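Local atomic coordinates of putative Type I topoisomerase (Deinococcus radiodurans, PDB entry 3M4A), a protein that binds DNA and, as a type IB topoisomerase, probably breaks and rejoins one DNA strand without ATP. Residues R121-L126 and R215-T220; T128-V133 and Y150-L155; F169-K174 and Q179-S184. All blocks are in the same frame, centred on the assembly; numbering follows the deposited sequence.

Contact 1 (R121-L126 and R215-T220); sequences RKVMAL and RRIHST. With nucleotides of chain B.
Ile217 sets its two branches against neighbouring residues of helix 120-134: CG1 goes to Val123 and CG2 to Met124. The Val123 side chain slants past it, CG1 lying 3.9 Å from CG1 of Ile217. Met124 crosses at about a right angle and comes closer, its CG 3.7 Å from CG2 of Ile217. With CG1 of Ile217 anti to its own carbonyl carbon (chi1 -58°), CG2 falls anti to the backbone N, and the two branches diverge toward the two neighbours. These three residues are buried, and the join is small and wholly apolar. On either side of Ile217 in the chain the residues are polar. Arg215 is exposed and forms a salt bridge to Glu221, while the guanidinium of Arg216 has CE1 of His218 over one face, both residues being tied to Asp141. On the helix, Lys122 leaves the apolar patch altogether. Its extended chain carries NZ to OP1 of DG9 of chain B, 2.7 Å away, and Leu113 O and Ala115 O grip the same nitrogen. Dispersion and the exclusion of water therefore join the helix to the loop that follows strand 214-216, while Lys122 finds a partner on the DNA and the arginines on nearby acids.

Contact 2 (T128-V133 and Y150-L155); sequences TRLLHV and YGLSTL. With ACY (acetic acid), chain D; nucleotides of chain B.
Leu152 points at helix 120-134 and divides its two methyls between consecutive leucines. Its CD1 meets CD1 of Leu130 at 4.0 Å, the two side chains crossing at about a right angle, whereas its CD2 lies 3.9 Å from CD2 of Leu131, which approaches on a slant. CG of Leu152 lies anti to the backbone N (chi1 -174°), which brings the fork up to the helix. Phe204 also packs on Leu130 and Leu152. Arg129 and His132, on another side of the helix, hold a molecule of acetic acid, probably from the crystallisation liquor. NE of Arg129 gives a nearly straight 2.8 Å bond to its O, and ND1 of His132 reaches its OXT at 2.7 Å, in the plane of the imidazole. The guanidinium also meets a DNA phosphate edge-on: NH1 bonds OP2 of DC10 of chain B at 2.9 Å and NH2 bonds OP1 at 3.0 Å. A leucine in place of Arg129 would probably leave that phosphate without its paired donors and Asp185 without this salt bridge. One short run of helix thus presents an oily side to the protein interior and an anion-binding side to the DNA.

Contact 3 (F169-K174 and Q179-S184); sequences FRFKGK and QHKATS
The amide of Phe169 makes one of the two shortest bonds across the strands, its N 2.8 Å from Lys181 O and almost perfectly straight, with an N-H...O angle of 178°. The return bond, from Lys181 N to Phe169 O, is 3.1 Å long and completes a hydrogen-bonded antiparallel pair. Phe171 and Gln179 form the next such pair, with Gln179 N 2.8 Å from Phe171 O, the other of the two shortest, and Phe171 N 3.2 Å from Gln179 O. Arg170 and His180 make the non-hydrogen-bonded pair between them, where CA-H...O contacts add to the ladder. Their side chains lie on the exposed face and slant past each other; His180 was modelled in two conformers.

The buried face belongs to Phe169, Phe171, Gln179 and Lys181. CG of Phe171 stands between the backbone N and the carbonyl carbon (chi1 62°), which leans the ring across toward the neighbouring strand. CB of Gln179 sits over one face of that ring in a CH-pi contact, 3.8 Å from the centroid and 17° off the normal. Further out, CG of Gln179 lies 3.7 Å from CA of Gly173, an approach that relies on Gly173 having no side chain. A water lies 2.8 Å from OE1 of Gln179 and near Lys174 O, between the two ends of the turn. Lys181 runs along the edge of the Phe171 ring and delivers NZ to Ala134 O and Asp277 O, with Phe136 making a cation-pi contact; Phe136 also meets the Phe169 ring edge-to-face. Backbone bonds thus fix the register of this beta hairpin, while its inner face combines aromatic packing with a buried ammonium that carbonyl oxygens and a ring would be expected to stabilise.

Contacts 1 and 2 lie on successive turns of helix 120-134, their centres 10 Å apart, and the helix offers the adjacent phosphates of DG9 and DC10 of chain B one basic residue each. Their second segments also meet: Arg216 NH2 lies 3.0 Å from Ser153 O, probably a hydrogen bond. Contact 2 is the hub, since contact 3 is centred only 9 Å from it. There Tyr150 N approaches Lys172 O to 2.9 Å, and Leu130 packs on Thr183 while Leu155 packs on Phe169. Contacts 1 and 3 do not touch, their centres being 18 Å apart. The hairpin of contact 3 stays about 10 Å, at its nearest atom, from the DNA.

Contact 1 (R121-L126 and R215-T220)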
loop_
_atom_site.group_PDB
_atom_site.type_symbol
_atom_site.label_atom_id
_atom_site.label_comp_id
_atom_site.label_asym_id
_atom_site.label_seq_id
_atom_site.Cartn_x
_atom_site.Cartn_y
_atom_site.Cartn_z
ATOM N N ARG A 121 -4.774 2.032 -16.642
ATOM C CA ARG A 121 -4.090 1.132 -15.721
ATOM C C ARG A 121 -2.680 1.631 -15.394
ATOM O O ARG A 121 -2.181 1.359 -14.310
ATOM C CB ARG A 121 -4.044 -0.293 -16.264
ATOM C CG ARG A 121 -5.424 -0.919 -16.337
ATOM C CD ARG A 121 -5.363 -2.324 -16.914
ATOM N NE ARG A 121 -4.660 -3.245 -16.034
ATOM C CZ ARG A 121 -5.202 -3.966 -15.051
ATOM N NH1 ARG A 121 -6.502 -3.931 -14.787
ATOM N NH2 ARG A 121 -4.416 -4.746 -14.331
ATOM N N LYS A 122 -2.034 2.330 -16.319
ATOM C CA LYS A 122 -0.700 2.890 -16.017
ATOM C C LYS A 122 -0.799 4.030 -14.977
ATOM O O LYS A 122 -0.023 4.089 -13.987
ATOM C CB LYS A 122 0.001 3.362 -17.290
ATOM C CG LYS A 122 1.347 4.016 -17.001
ATOM C CD LYS A 122 2.292 4.038 -18.182
ATOM C CE LYS A 122 3.675 4.521 -17.753
ATOM N NZ LYS A 122 4.692 4.299 -18.830
ATOM N N VAL A 123 -1.768 4.918 -15.166
ATOM C CA VAL A 123 -1.976 6.012 -14.201
ATOM C C VAL A 123 -2.377 5.432 -12.837
ATOM O O VAL A 123 -1.881 5.880 -11.799
ATOM C CB VAL A 123 -2.981 7.066 -14.689
ATOM C CG1 VAL A 123 -3.103 8.201 -13.688
ATOM C CG2 VAL A 123 -2.517 7.650 -16.029
ATOM N N MET A 124 -3.244 4.416 -12.831
ATOM C CA MET A 124 -3.614 3.751 -11.573
ATOM C C MET A 124 -2.452 3.002 -10.920
ATOM O O MET A 124 -2.348 2.987 -9.698
ATOM C CB MET A 124 -4.834 2.857 -11.761
ATOM C CG MET A 124 -6.050 3.693 -11.994
ATOM S SD MET A 124 -7.620 2.812 -12.105
ATOM C CE MET A 124 -7.359 1.770 -13.523
ATOM N N ALA A 125 -1.584 2.403 -11.726
ATOM C CA ALA A 125 -0.370 1.778 -11.185
ATOM C C ALA A 125 0.540 2.826 -10.532
ATOM O O ALA A 125 1.144 2.559 -9.472
ATOM C CB ALA A 125 0.384 1.010 -12.295
ATOM N N LEU A 126 0.663 4.002 -11.149
ATOM C CA LEU A 126 1.460 5.101 -10.582
ATOM C C LEU A 126 0.851 5.557 -9.242
ATOM O O LEU A 126 1.554 5.773 -8.237
ATOM C CB LEU A 126 1.515 6.279 -11.561
ATOM C CG LEU A 126 2.327 6.079 -12.843
ATOM C CD1 LEU A 126 2.006 7.160 -13.876
ATOM C CD2 LEU A 126 3.827 6.126 -12.481
ATOM N N ARG A 215 -9.456 12.213 -19.464
ATOM C CA ARG A 215 -10.337 12.221 -18.294
ATOM C C ARG A 215 -9.546 11.986 -17.012
ATOM O O ARG A 215 -8.397 11.550 -17.063
ATOM C CB ARG A 215 -11.435 11.154 -18.422
ATOM C CG ARG A 215 -10.927 9.720 -18.512
ATOM C CD ARG A 215 -12.055 8.690 -18.611
ATOM N NE ARG A 215 -11.537 7.324 -18.635
ATOM C CZ ARG A 215 -11.133 6.648 -17.558
ATOM N NH1 ARG A 215 -11.187 7.207 -16.354
ATOM N NH2 ARG A 215 -10.674 5.415 -17.682
ATOM N N ARG A 216 -10.181 12.243 -15.874
ATOM C CA ARG A 216 -9.568 11.995 -14.573
ATOM C C ARG A 216 -9.695 10.542 -14.148
ATOM O O ARG A 216 -10.646 9.851 -14.519
ATOM C CB ARG A 216 -10.249 12.826 -13.493
ATOM C CG ARG A 216 -9.917 14.285 -13.488
ATOM C CD ARG A 216 -10.693 14.981 -12.391
ATOM N NE ARG A 216 -10.393 14.380 -11.096
ATOM C CZ ARG A 216 -11.160 14.472 -10.012
ATOM N NH1 ARG A 216 -12.288 15.178 -10.017
ATOM N NH2 ARG A 216 -10.784 13.853 -8.905
ATOM N N ILE A 217 -8.749 10.088 -13.332
ATOM C CA ILE A 217 -8.939 8.879 -12.543
ATOM C C ILE A 217 -9.535 9.292 -11.189
ATOM O O ILE A 217 -8.891 10.005 -10.411
ATOM C CB ILE A 217 -7.616 8.126 -12.278
ATOM C CG1 ILE A 217 -6.927 7.751 -13.597
ATOM C CG2 ILE A 217 -7.876 6.903 -11.408
ATOM C CD1 ILE A 217 -7.750 6.823 -14.507
ATOM N N HIS A 218 -10.760 8.855 -10.923
ATOM C CA HIS A 218 -11.443 9.129 -9.668
ATOM C C HIS A 218 -11.245 7.986 -8.676
ATOM O O HIS A 218 -10.832 6.890 -9.044
ATOM C CB HIS A 218 -12.947 9.323 -9.922
ATOM C CG HIS A 218 -13.268 10.457 -10.851
ATOM N ND1 HIS A 218 -13.617 11.712 -10.403
ATOM C CD2 HIS A 218 -13.318 10.518 -12.203
ATOM C CE1 HIS A 218 -13.864 12.496 -11.439
ATOM N NE2 HIS A 218 -13.682 11.799 -12.543
ATOM N N SER A 219 -11.575 8.242 -7.415
ATOM C CA SER A 219 -11.429 7.244 -6.353
ATOM C C SER A 219 -12.122 5.907 -6.643
ATOM O O SER A 219 -11.560 4.853 -6.385
ATOM C CB SER A 219 -11.903 7.818 -5.008
ATOM O OG SER A 219 -13.292 8.134 -5.032
ATOM N N THR A 220 -13.339 5.926 -7.180
ATOM C CA THR A 220 -14.048 4.669 -7.440
ATOM C C THR A 220 -13.279 3.744 -8.391
ATOM O O THR A 220 -13.137 2.554 -8.122
ATOM C CB THR A 220 -15.454 4.926 -7.992
ATOM O OG1 THR A 220 -16.157 5.775 -7.082
ATOM C CG2 THR A 220 -16.227 3.589 -8.175
ATOM P P DG B 9 8.510 4.285 -17.993
ATOM O OP1 DG B 9 7.138 4.862 -17.865
ATOM O OP2 DG B 9 9.695 5.151 -17.834
ATOM O "O5'" DG B 9 8.697 3.058 -16.988
ATOM C "C5'" DG B 9 7.743 2.028 -16.918
ATOM C "C4'" DG B 9 8.359 0.752 -16.368
ATOM O "O4'" DG B 9 9.374 0.197 -17.239
ATOM C "C3'" DG B 9 9.106 0.945 -15.054
ATOM O "O3'" DG B 9 8.839 -0.170 -14.230
ATOM C "C2'" DG B 9 10.574 1.148 -15.467
ATOM C "C1'" DG B 9 10.693 0.206 -16.634
ATOM N N9 DG B 9 11.545 0.590 -17.751
ATOM C C8 DG B 9 11.626 1.820 -18.325
ATOM N N7 DG B 9 12.394 1.888 -19.374
ATOM C C5 DG B 9 12.856 0.598 -19.509
ATOM C C6 DG B 9 13.725 0.042 -20.468
ATOM O O6 DG B 9 14.277 0.576 -21.435
ATOM N N1 DG B 9 13.923 -1.299 -20.231
ATOM C C2 DG B 9 13.364 -2.030 -19.213
ATOM N N2 DG B 9 13.664 -3.334 -19.129
ATOM N N3 DG B 9 12.527 -1.525 -18.330
ATOM C C4 DG B 9 12.353 -0.210 -18.519
#

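Contact 2 (T128-V133 and Y150-L155)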
loop_
_atom_site.group_PDB
_atom_site.type_symbol
_atom_site.label_atom_id
_atom_site.label_comp_id
_atom_site.label_asym_id
_atom_site.label_seq_id
_atom_site.Cartn_x
_atom_site.Cartn_y
_atom_site.Cartn_z
ATOM N N THR A 128 -1.036 3.746 -7.257
ATOM C CA THR A 128 -0.865 2.644 -6.314
ATOM C C THR A 128 0.556 2.667 -5.763
ATOM O O THR A 128 0.767 2.456 -4.572
ATOM C CB THR A 128 -1.180 1.291 -6.944
ATOM O OG1 THR A 128 -2.540 1.289 -7.397
ATOM C CG2 THR A 128 -1.027 0.174 -5.911
ATOM N N ARG A 129 1.531 2.943 -6.618
ATOM C CA ARG A 129 2.906 3.101 -6.118
ATOM C C ARG A 129 2.976 4.242 -5.112
ATOM O O ARG A 129 3.626 4.126 -4.083
ATOM C CB ARG A 129 3.924 3.291 -7.248
ATOM C CG ARG A 129 5.360 3.398 -6.739
ATOM C CD ARG A 129 6.342 3.317 -7.873
ATOM N NE ARG A 129 6.369 1.958 -8.409
ATOM C CZ ARG A 129 7.116 1.572 -9.438
ATOM N NH1 ARG A 129 7.963 2.401 -10.023
ATOM N NH2 ARG A 129 7.050 0.317 -9.838
ATOM N N LEU A 130 2.317 5.351 -5.393
ATOM C CA LEU A 130 2.302 6.473 -4.427
ATOM C C LEU A 130 1.644 6.120 -3.073
ATOM O O LEU A 130 2.129 6.536 -2.032
ATOM C CB LEU A 130 1.644 7.698 -5.043
ATOM C CG LEU A 130 2.491 8.359 -6.138
ATOM C CD1 LEU A 130 1.663 9.334 -6.969
ATOM C CD2 LEU A 130 3.694 9.064 -5.482
ATOM N N LEU A 131 0.563 5.344 -3.102
ATOM C CA LEU A 131 -0.052 4.835 -1.856
ATOM C C LEU A 131 0.945 3.998 -1.065
ATOM O O LEU A 131 1.054 4.118 0.157
ATOM C CB LEU A 131 -1.282 3.983 -2.160
ATOM C CG LEU A 131 -2.521 4.607 -2.778
ATOM C CD1 LEU A 131 -3.554 3.544 -3.203
ATOM C CD2 LEU A 131 -3.136 5.655 -1.842
ATOM N N HIS A 132 1.684 3.146 -1.780
ATOM C CA HIS A 132 2.617 2.234 -1.173
ATOM C C HIS A 132 3.815 2.961 -0.565
ATOM O O HIS A 132 4.138 2.739 0.607
ATOM C CB HIS A 132 3.077 1.235 -2.230
ATOM C CG HIS A 132 4.049 0.199 -1.734
ATOM N ND1 HIS A 132 4.902 -0.453 -2.595
ATOM C CD2 HIS A 132 4.297 -0.302 -0.501
ATOM C CE1 HIS A 132 5.632 -1.319 -1.915
ATOM N NE2 HIS A 132 5.285 -1.250 -0.639
ATOM N N VAL A 133 4.493 3.788 -1.364
ATOM C CA VAL A 133 5.766 4.363 -0.942
ATOM C C VAL A 133 5.614 5.680 -0.182
ATOM O O VAL A 133 6.561 6.110 0.497
ATOM C CB VAL A 133 6.777 4.525 -2.133
ATOM C CG1 VAL A 133 6.890 3.211 -2.933
ATOM C CG2 VAL A 133 6.403 5.673 -3.042
ATOM N N TYR A 150 -7.755 17.561 0.505
ATOM C CA TYR A 150 -7.363 16.695 -0.598
ATOM C C TYR A 150 -6.738 15.381 -0.162
ATOM O O TYR A 150 -6.245 15.262 0.957
ATOM C CB TYR A 150 -6.396 17.441 -1.507
ATOM C CG TYR A 150 -6.940 18.754 -1.991
ATOM C CD1 TYR A 150 -6.619 19.941 -1.344
ATOM C CD2 TYR A 150 -7.806 18.799 -3.068
ATOM C CE1 TYR A 150 -7.130 21.148 -1.783
ATOM C CE2 TYR A 150 -8.317 19.998 -3.521
ATOM C CZ TYR A 150 -7.986 21.164 -2.876
ATOM O OH TYR A 150 -8.497 22.361 -3.353
ATOM N N GLY A 151 -6.834 14.400 -1.057
ATOM C CA GLY A 151 -6.184 13.111 -0.933
ATOM C C GLY A 151 -5.613 12.792 -2.294
ATOM O O GLY A 151 -5.705 13.597 -3.200
ATOM N N LEU A 152 -5.046 11.614 -2.469
ATOM C CA LEU A 152 -4.333 11.329 -3.715
ATOM C C LEU A 152 -5.195 11.550 -4.969
ATOM O O LEU A 152 -4.752 12.198 -5.923
ATOM C CB LEU A 152 -3.787 9.906 -3.682
ATOM C CG LEU A 152 -2.907 9.538 -4.876
ATOM C CD1 LEU A 152 -1.598 10.330 -4.863
ATOM C CD2 LEU A 152 -2.653 8.017 -4.875
ATOM N N SER A 153 -6.420 11.025 -4.965
ATOM C CA SER A 153 -7.264 11.033 -6.170
ATOM C C SER A 153 -7.861 12.405 -6.480
ATOM O O SER A 153 -8.389 12.615 -7.569
ATOM C CB SER A 153 -8.357 9.972 -6.098
ATOM O OG SER A 153 -9.349 10.279 -5.142
ATOM N N THR A 154 -7.764 13.330 -5.527
ATOM C CA THR A 154 -8.283 14.681 -5.676
ATOM C C THR A 154 -7.171 15.746 -5.730
ATOM O O THR A 154 -7.446 16.938 -5.675
ATOM C CB THR A 154 -9.320 14.968 -4.556
ATOM O OG1 THR A 154 -8.738 14.754 -3.269
ATOM C CG2 THR A 154 -10.498 14.014 -4.717
ATOM N N LEU A 155 -5.915 15.319 -5.909
ATOM C CA LEU A 155 -4.828 16.270 -6.013
ATOM C C LEU A 155 -4.942 17.077 -7.294
ATOM O O LEU A 155 -5.399 16.588 -8.324
ATOM C CB LEU A 155 -3.436 15.618 -5.995
ATOM C CG LEU A 155 -2.951 14.974 -4.707
ATOM C CD1 LEU A 155 -1.492 14.553 -4.877
ATOM C CD2 LEU A 155 -3.106 15.924 -3.527
HETATM C C ACY D . 4.387 -0.198 -6.146
HETATM O O ACY D . 4.696 -0.046 -7.352
HETATM O OXT ACY D . 5.139 0.151 -5.209
HETATM C CH3 ACY D . 3.071 -0.835 -5.818
ATOM P P DC B 10 9.360 -0.182 -12.719
ATOM O OP1 DC B 10 8.533 -1.119 -11.965
ATOM O OP2 DC B 10 9.514 1.189 -12.178
ATOM O "O5'" DC B 10 10.820 -0.810 -12.802
ATOM C "C5'" DC B 10 10.968 -2.170 -13.244
ATOM C "C4'" DC B 10 12.431 -2.472 -13.465
ATOM O "O4'" DC B 10 12.931 -1.696 -14.597
ATOM C "C3'" DC B 10 13.351 -2.136 -12.289
ATOM O "O3'" DC B 10 14.357 -3.115 -12.162
ATOM C "C2'" DC B 10 13.980 -0.822 -12.696
ATOM C "C1'" DC B 10 14.159 -1.104 -14.176
ATOM N N1 DC B 10 14.414 0.071 -15.027
ATOM C C2 DC B 10 15.118 -0.138 -16.220
ATOM O O2 DC B 10 15.500 -1.288 -16.515
ATOM N N3 DC B 10 15.377 0.920 -17.012
ATOM C C4 DC B 10 14.976 2.143 -16.670
ATOM N N4 DC B 10 15.253 3.142 -17.503
ATOM C C5 DC B 10 14.250 2.374 -15.464
ATOM C C6 DC B 10 14.004 1.320 -14.678
#

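Contact 3 (F169-K174 and Q179-S184)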
loop_
_atom_site.group_PDB
_atom_site.type_symbol
_atom_site.label_atom_id
_atom_site.label_comp_id
_atom_site.label_asym_id
_atom_site.label_seq_id
_atom_site.Cartn_x
_atom_site.Cartn_y
_atom_site.Cartn_z
ATOM N N PHE A 169 5.179 16.682 -2.805
ATOM C CA PHE A 169 3.775 17.055 -2.715
ATOM C C PHE A 169 3.582 17.948 -1.503
ATOM O O PHE A 169 4.109 17.655 -0.442
ATOM C CB PHE A 169 2.926 15.801 -2.519
ATOM C CG PHE A 169 3.024 14.818 -3.642
ATOM C CD1 PHE A 169 2.138 14.873 -4.709
ATOM C CD2 PHE A 169 3.988 13.822 -3.626
ATOM C CE1 PHE A 169 2.220 13.953 -5.746
ATOM C CE2 PHE A 169 4.062 12.897 -4.671
ATOM C CZ PHE A 169 3.172 12.962 -5.712
ATOM N N ARG A 170 2.807 19.025 -1.652
ATOM C CA ARG A 170 2.464 19.920 -0.538
ATOM C C ARG A 170 0.982 20.265 -0.712
ATOM O O ARG A 170 0.612 20.836 -1.707
ATOM C CB ARG A 170 3.323 21.191 -0.581
ATOM C CG ARG A 170 4.809 20.955 -0.343
ATOM C CD ARG A 170 5.618 22.261 -0.104
ATOM N NE ARG A 170 7.052 21.963 -0.119
ATOM C CZ ARG A 170 7.812 21.668 0.940
ATOM N NH1 ARG A 170 7.331 21.680 2.174
ATOM N NH2 ARG A 170 9.097 21.371 0.758
ATOM N N PHE A 171 0.143 19.830 0.219
ATOM C CA PHE A 171 -1.300 20.012 0.082
ATOM C C PHE A 171 -1.993 20.011 1.435
ATOM O O PHE A 171 -1.453 19.499 2.415
ATOM C CB PHE A 171 -1.909 18.937 -0.828
ATOM C CG PHE A 171 -1.763 17.537 -0.314
ATOM C CD1 PHE A 171 -2.809 16.913 0.362
ATOM C CD2 PHE A 171 -0.601 16.819 -0.545
ATOM C CE1 PHE A 171 -2.677 15.624 0.836
ATOM C CE2 PHE A 171 -0.459 15.526 -0.075
ATOM C CZ PHE A 171 -1.501 14.923 0.614
ATOM N N LYS A 172 -3.188 20.595 1.473
ATOM C CA LYS A 172 -4.056 20.523 2.653
ATOM C C LYS A 172 -4.732 19.165 2.657
ATOM O O LYS A 172 -5.545 18.873 1.776
ATOM C CB LYS A 172 -5.111 21.638 2.626
ATOM C CG LYS A 172 -6.027 21.650 3.847
ATOM C CD LYS A 172 -7.088 22.757 3.809
ATOM C CE LYS A 172 -6.471 24.143 3.671
ATOM N NZ LYS A 172 -7.251 25.206 4.368
ATOM N N GLY A 173 -4.385 18.324 3.630
ATOM C CA GLY A 173 -4.975 16.999 3.734
ATOM C C GLY A 173 -6.148 16.950 4.697
ATOM O O GLY A 173 -6.657 17.993 5.130
ATOM N N LYS A 174 -6.555 15.734 5.040
ATOM C CA LYS A 174 -7.724 15.515 5.899
ATOM C C LYS A 174 -7.612 16.280 7.209
ATOM O O LYS A 174 -6.546 16.337 7.837
ATOM C CB LYS A 174 -7.949 14.027 6.173
ATOM C CG LYS A 174 -9.382 13.705 6.596
ATOM C CD LYS A 174 -9.592 12.222 6.797
ATOM C CE LYS A 174 -11.045 11.911 7.139
ATOM N NZ LYS A 174 -11.170 10.562 7.785
ATOM N N GLN A 179 0.071 18.700 4.660
ATOM C CA GLN A 179 0.736 17.437 4.359
ATOM C C GLN A 179 1.924 17.698 3.440
ATOM O O GLN A 179 1.854 18.533 2.531
ATOM C CB GLN A 179 -0.191 16.437 3.663
ATOM C CG GLN A 179 -1.477 16.054 4.391
ATOM C CD GLN A 179 -1.368 14.787 5.233
ATOM O OE1 GLN A 179 -2.517 14.208 5.541
ATOM N NE2 GLN A 179 -0.278 14.334 5.599
ATOM N N HIS A 180 3.014 16.976 3.714
ATOM C CA HIS A 180 4.202 16.978 2.874
ATOM C C HIS A 180 4.613 15.530 2.612
ATOM O O HIS A 180 4.740 14.743 3.551
ATOM C CB HIS A 180 5.317 17.743 3.593
ATOM C CG HIS A 180 4.860 19.061 4.151
ATOM N ND1 HIS A 180 4.876 20.225 3.415
ATOM C CD2 HIS A 180 4.317 19.382 5.349
ATOM C CE1 HIS A 180 4.386 21.212 4.148
ATOM N NE2 HIS A 180 4.037 20.728 5.322
ATOM N N LYS A 181 4.851 15.195 1.351
ATOM C CA LYS A 181 5.266 13.855 0.981
ATOM C C LYS A 181 6.283 13.974 -0.128
ATOM O O LYS A 181 6.292 14.952 -0.834
ATOM C CB LYS A 181 4.064 13.067 0.489
ATOM C CG LYS A 181 2.985 12.967 1.558
ATOM C CD LYS A 181 1.886 12.036 1.177
ATOM C CE LYS A 181 0.912 11.843 2.322
ATOM N NZ LYS A 181 1.444 11.017 3.457
ATOM N N ALA A 182 7.142 12.973 -0.256
ATOM C CA ALA A 182 8.186 13.022 -1.286
ATOM C C ALA A 182 8.565 11.626 -1.701
ATOM O O ALA A 182 8.495 10.694 -0.911
ATOM C CB ALA A 182 9.417 13.769 -0.778
ATOM N N THR A 183 9.007 11.502 -2.949
ATOM C CA THR A 183 9.428 10.201 -3.506
ATOM C C THR A 183 10.741 10.381 -4.262
ATOM O O THR A 183 11.062 11.487 -4.669
ATOM C CB THR A 183 8.365 9.590 -4.471
ATOM O OG1 THR A 183 8.165 10.426 -5.609
ATOM C CG2 THR A 183 7.024 9.371 -3.730
ATOM N N SER A 184 11.468 9.282 -4.440
ATOM C CA SER A 184 12.764 9.286 -5.116
ATOM C C SER A 184 12.817 8.377 -6.340
ATOM O O SER A 184 13.852 8.333 -7.034
ATOM C CB SER A 184 13.876 8.912 -4.122
ATOM O OG SER A 184 13.648 7.632 -3.520
HETATM O O HOH W 1 -4.443 14.625 7.461
#